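Local coordinates for protection of telomeres protein poz1 (Schizosaccharomyces pombe, PDB 5WE0), which binds telomeric DNA and negatively regulates telomerase and telomere length, at residues 91-96 and 164-169; 152-157 and 202-207. All blocks are in the same frame, centred on the assembly; numbering follows the deposited sequence.

Contact 1 of 2, residues 91-96 and 164-169; sequences WEYSLI and HINFTK
In this all-helical protein, the first turns of helices 93-115 and 164-174 meet at the surface through Tyr93, Asn166 and Lys169. The Tyr93 ring crosses the Asn166 side chain at about a right angle. Its plane lies only 18° from that of the amide, and Asn166 CB sits over one ring face. Tyr93 CE2 is 3.8 Å from Asn166 OD1, a packing contact and not a hydrogen bond. Asn166 turns its amide nitrogen to Asp163. At the far end of the ring, Tyr93 OH lies 3.2 Å from Lys169 CG. Lys169 CG is anti to the backbone N (chi1 -174°), and the bend at chi2 turns the rest of the chain away from the hydroxyl, toward a salt bridge with Asp173. With an alanine here in place of Tyr93, Asn166 CB and Lys169 CG would probably lose the ring that lies between the helices. Glu92 is the N-cap of helix 93-115: OE2 accepts from Ser94 N at 2.9 Å and OE1 from Leu95 N at 3.1 Å, both met from above the carboxylate plane. Outside the two segments, a basic side chain on the chain of another protein pairs with Glu92 OE1. Phe156 of helix 130-157 touches both Tyr93 and Asn166, which places the contact against that helix.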
# COMPACT_ATOMS: atom_id res chain seq x y z
N TRP A 91 10.03 -2.06 -6.97
CA TRP A 91 9.77 -0.67 -7.33
C TRP A 91 9.53 -0.66 -8.83
O TRP A 91 10.44 -0.52 -9.65
CB TRP A 91 10.92 0.24 -6.91
CG TRP A 91 11.08 0.25 -5.44
CD1 TRP A 91 12.00 -0.45 -4.71
CD2 TRP A 91 10.28 0.97 -4.48
NE1 TRP A 91 11.84 -0.20 -3.38
CE2 TRP A 91 10.79 0.67 -3.21
CE3 TRP A 91 9.20 1.86 -4.59
CZ2 TRP A 91 10.24 1.21 -2.04
CZ3 TRP A 91 8.67 2.40 -3.44
CH2 TRP A 91 9.19 2.07 -2.18
N GLU A 92 8.28 -0.85 -9.21
CA GLU A 92 7.88 -0.72 -10.60
C GLU A 92 6.73 0.28 -10.59
O GLU A 92 5.85 0.21 -9.73
CB GLU A 92 7.47 -2.09 -11.19
CG GLU A 92 7.19 -2.06 -12.70
CD GLU A 92 5.75 -1.73 -13.08
OE1 GLU A 92 4.82 -2.38 -12.53
OE2 GLU A 92 5.55 -0.79 -13.91
N TYR A 93 6.78 1.23 -11.53
CA TYR A 93 5.87 2.38 -11.51
C TYR A 93 4.41 1.96 -11.40
O TYR A 93 3.65 2.47 -10.57
CB TYR A 93 6.08 3.22 -12.77
CG TYR A 93 4.87 3.97 -13.17
CD1 TYR A 93 4.38 5.01 -12.35
CD2 TYR A 93 4.16 3.62 -14.33
CE1 TYR A 93 3.22 5.70 -12.69
CE2 TYR A 93 2.99 4.31 -14.67
CZ TYR A 93 2.53 5.35 -13.84
OH TYR A 93 1.38 6.05 -14.14
N SER A 94 3.99 1.01 -12.25
CA SER A 94 2.59 0.63 -12.32
C SER A 94 2.13 -0.02 -11.01
O SER A 94 1.08 0.34 -10.46
CB SER A 94 2.37 -0.30 -13.51
OG SER A 94 1.01 -0.69 -13.60
N LEU A 95 2.94 -0.95 -10.48
CA LEU A 95 2.61 -1.62 -9.23
C LEU A 95 2.53 -0.63 -8.07
O LEU A 95 1.57 -0.65 -7.29
CB LEU A 95 3.64 -2.71 -8.92
CG LEU A 95 3.61 -3.38 -7.54
CD1 LEU A 95 2.37 -4.24 -7.36
CD2 LEU A 95 4.89 -4.19 -7.28
N ILE A 96 3.54 0.24 -7.94
CA ILE A 96 3.58 1.17 -6.81
C ILE A 96 2.45 2.19 -6.91
O ILE A 96 1.86 2.60 -5.91
CB ILE A 96 4.95 1.85 -6.73
CG1 ILE A 96 6.07 0.83 -6.44
CG2 ILE A 96 4.92 2.95 -5.65
CD1 ILE A 96 5.84 -0.03 -5.16
N HIS A 164 11.20 9.25 -18.68
CA HIS A 164 10.67 10.56 -18.31
C HIS A 164 9.15 10.61 -18.38
O HIS A 164 8.52 11.38 -17.65
CB HIS A 164 11.26 11.67 -19.18
CG HIS A 164 12.53 12.22 -18.64
ND1 HIS A 164 13.76 11.96 -19.21
CD2 HIS A 164 12.78 13.02 -17.57
CE1 HIS A 164 14.71 12.58 -18.52
NE2 HIS A 164 14.14 13.22 -17.52
N ILE A 165 8.56 9.85 -19.30
CA ILE A 165 7.11 9.89 -19.47
C ILE A 165 6.41 9.34 -18.23
O ILE A 165 5.52 9.98 -17.65
CB ILE A 165 6.73 9.12 -20.75
CG1 ILE A 165 7.13 9.95 -21.98
CG2 ILE A 165 5.23 8.77 -20.73
CD1 ILE A 165 7.13 9.18 -23.27
N ASN A 166 6.79 8.13 -17.81
CA ASN A 166 6.20 7.53 -16.61
C ASN A 166 6.62 8.27 -15.35
O ASN A 166 5.82 8.40 -14.41
CB ASN A 166 6.59 6.07 -16.54
CG ASN A 166 5.89 5.26 -17.60
OD1 ASN A 166 4.71 5.47 -17.88
ND2 ASN A 166 6.64 4.38 -18.24
N PHE A 167 7.86 8.77 -15.32
CA PHE A 167 8.30 9.59 -14.20
C PHE A 167 7.37 10.78 -14.00
O PHE A 167 6.95 11.08 -12.88
CB PHE A 167 9.74 10.06 -14.44
CG PHE A 167 10.37 10.71 -13.25
CD1 PHE A 167 10.00 10.34 -11.97
CD2 PHE A 167 11.29 11.72 -13.40
CE1 PHE A 167 10.58 10.95 -10.87
CE2 PHE A 167 11.86 12.33 -12.32
CZ PHE A 167 11.51 11.95 -11.05
N THR A 168 7.06 11.47 -15.10
CA THR A 168 6.19 12.64 -15.03
C THR A 168 4.77 12.27 -14.62
O THR A 168 4.19 12.88 -13.73
CB THR A 168 6.20 13.37 -16.37
OG1 THR A 168 7.48 14.02 -16.53
CG2 THR A 168 5.07 14.39 -16.45
N LYS A 169 4.19 11.27 -15.30
CA LYS A 169 2.88 10.74 -14.93
C LYS A 169 2.82 10.43 -13.43
O LYS A 169 1.87 10.82 -12.75
CB LYS A 169 2.60 9.48 -15.75
CG LYS A 169 1.21 8.89 -15.56
CD LYS A 169 0.13 9.98 -15.54
CE LYS A 169 -1.24 9.40 -15.26
NZ LYS A 169 -2.28 10.46 -15.06

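Contact 2 of 2, residues 152-157 and 202-207; sequences MAFHFL and QHKKKM
Phe154 packs against His203 and Lys204 where the last part of helix 130-157 meets the C-terminal turns of helix 193-206. This is helix-to-helix packing in an all-helical fold, and no hydrogen bond joins the two segments. The phenylalanine reaches from its helix into the corner between the two neighbouring side chains. At the end of the ring, Phe154 CZ is 3.5 Å from His203 CB. The two side chains cross at about a right angle, and the imidazole itself leads away from the contact. There His203 meets the ring of Tyr199, the planes about 35° apart.

Lys204 runs alongside Phe154 in the opposite direction. Lys204 CG lies 3.6 Å from Phe154 CD2. The lysine thus gives the ring its aliphatic stem. CG lies anti to the carbonyl carbon (chi1 -78°), and the extended chain beyond it carries NZ back past Phe154 toward helix 130-157. NZ forms a salt bridge with Glu158, just after segment 152-157. The lysine chain also touches Trp151, whose ring meets Phe154 edge-to-face.

Farther out, Arg196 NE of helix 193-206 donates a hydrogen bond to Leu157 O. An apolar side chain of another protein chain packs on His203. The salt bridge to Glu158 holds the far end of the lysine alongside Phe154, where Lys204 CE comes to 3.7 Å from Phe154 CB.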
# COMPACT_ATOMS: atom_id res chain seq x y z
N MET A 152 9.92 5.60 -4.91
CA MET A 152 9.60 5.39 -6.32
C MET A 152 10.33 6.42 -7.19
O MET A 152 10.90 6.07 -8.23
CB MET A 152 8.09 5.48 -6.55
CG MET A 152 7.63 5.08 -7.95
SD MET A 152 7.97 3.33 -8.28
CE MET A 152 9.13 3.41 -9.66
N ALA A 153 10.33 7.68 -6.77
CA ALA A 153 11.08 8.71 -7.49
C ALA A 153 12.57 8.37 -7.54
O ALA A 153 13.20 8.46 -8.60
CB ALA A 153 10.86 10.07 -6.85
N PHE A 154 13.15 7.95 -6.41
CA PHE A 154 14.55 7.53 -6.38
C PHE A 154 14.83 6.44 -7.42
O PHE A 154 15.84 6.49 -8.12
CB PHE A 154 14.92 7.01 -5.00
CG PHE A 154 15.03 8.07 -3.95
CD1 PHE A 154 15.09 9.41 -4.30
CD2 PHE A 154 15.07 7.73 -2.61
CE1 PHE A 154 15.18 10.39 -3.33
CE2 PHE A 154 15.17 8.69 -1.62
CZ PHE A 154 15.23 10.03 -1.98
N HIS A 155 13.96 5.44 -7.50
CA HIS A 155 14.18 4.35 -8.45
C HIS A 155 14.19 4.88 -9.89
O HIS A 155 15.07 4.51 -10.68
CB HIS A 155 13.11 3.28 -8.27
CG HIS A 155 13.27 2.10 -9.18
ND1 HIS A 155 12.65 2.02 -10.42
CD2 HIS A 155 13.94 0.93 -9.02
CE1 HIS A 155 12.95 0.87 -10.98
NE2 HIS A 155 13.73 0.19 -10.16
N PHE A 156 13.22 5.75 -10.24
CA PHE A 156 13.21 6.39 -11.56
C PHE A 156 14.53 7.10 -11.84
O PHE A 156 15.12 6.92 -12.91
CB PHE A 156 12.08 7.43 -11.65
CG PHE A 156 10.74 6.88 -12.08
CD1 PHE A 156 10.57 6.31 -13.32
CD2 PHE A 156 9.63 7.01 -11.24
CE1 PHE A 156 9.32 5.85 -13.72
CE2 PHE A 156 8.37 6.54 -11.64
CZ PHE A 156 8.22 5.96 -12.88
N LEU A 157 15.01 7.89 -10.88
CA LEU A 157 16.22 8.69 -11.05
C LEU A 157 17.49 7.85 -11.14
O LEU A 157 18.54 8.38 -11.53
CB LEU A 157 16.38 9.67 -9.90
CG LEU A 157 15.34 10.77 -9.77
CD1 LEU A 157 15.43 11.44 -8.41
CD2 LEU A 157 15.49 11.77 -10.90
N GLN A 202 22.65 10.25 -1.09
CA GLN A 202 22.60 11.13 0.06
C GLN A 202 21.20 11.19 0.67
O GLN A 202 21.04 11.16 1.89
CB GLN A 202 23.05 12.53 -0.36
CG GLN A 202 24.55 12.70 -0.48
CD GLN A 202 24.94 14.16 -0.67
OE1 GLN A 202 24.54 15.02 0.11
NE2 GLN A 202 25.73 14.44 -1.71
N HIS A 203 20.18 11.31 -0.17
CA HIS A 203 18.82 11.39 0.36
C HIS A 203 18.35 10.04 0.90
O HIS A 203 17.62 10.01 1.89
CB HIS A 203 17.90 11.94 -0.72
CG HIS A 203 17.96 13.42 -0.81
ND1 HIS A 203 17.09 14.25 -0.13
CD2 HIS A 203 18.86 14.24 -1.41
CE1 HIS A 203 17.42 15.51 -0.36
NE2 HIS A 203 18.49 15.53 -1.13
N LYS A 204 18.79 8.93 0.30
CA LYS A 204 18.47 7.62 0.88
C LYS A 204 19.09 7.47 2.26
O LYS A 204 18.48 6.88 3.17
CB LYS A 204 18.93 6.49 -0.04
CG LYS A 204 18.00 6.27 -1.22
CD LYS A 204 18.29 5.00 -2.00
CE LYS A 204 17.28 4.87 -3.16
NZ LYS A 204 17.29 3.54 -3.85
N LYS A 205 20.30 8.01 2.45
CA LYS A 205 20.92 7.97 3.77
C LYS A 205 20.21 8.90 4.75
O LYS A 205 20.06 8.56 5.93
CB LYS A 205 22.41 8.32 3.66
CG LYS A 205 23.28 7.15 3.16
CD LYS A 205 23.48 6.08 4.25
CE LYS A 205 24.29 4.87 3.76
NZ LYS A 205 25.45 5.23 2.87
N LYS A 206 19.75 10.06 4.28
CA LYS A 206 18.99 10.99 5.11
C LYS A 206 17.64 10.44 5.55
O LYS A 206 17.00 11.02 6.44
CB LYS A 206 18.75 12.30 4.34
CG LYS A 206 19.56 13.50 4.81
CD LYS A 206 19.46 14.67 3.81
CE LYS A 206 20.74 14.78 2.97
NZ LYS A 206 20.55 15.48 1.66
N MET A 207 17.18 9.34 4.95
CA MET A 207 15.80 8.93 5.11
C MET A 207 15.66 7.45 4.74
O MET A 207 15.02 7.11 3.73
CB MET A 207 14.90 9.81 4.24
CG MET A 207 13.48 9.86 4.76
SD MET A 207 13.25 10.95 6.18
CE MET A 207 13.60 9.85 7.56

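How the contacts relate
Contacts 1 and 2 lie 15 Å apart between centres, and helix 130-157 joins them. Segment 152-157 sends Phe154 toward 202-207, while Met152, His155 and Phe156 touch the segments of contact 1. Phe156 bridges both halves of that contact: its CZ is 3.5 Å from Tyr93 CB, and its CD2 is 3.4 Å from Phe167 CD1. Met152 SD packs 3.6 Å from Ile96 CG1, and His155 CE1 lies 3.2 Å from Trp91 O. Along the chain the segments alternate: 91-96, 152-157, 164-169, 202-207. Both contacts also reach another protein chain, contact 1 through Glu92, Ser94 and Leu95, contact 2 through His203 and Met207.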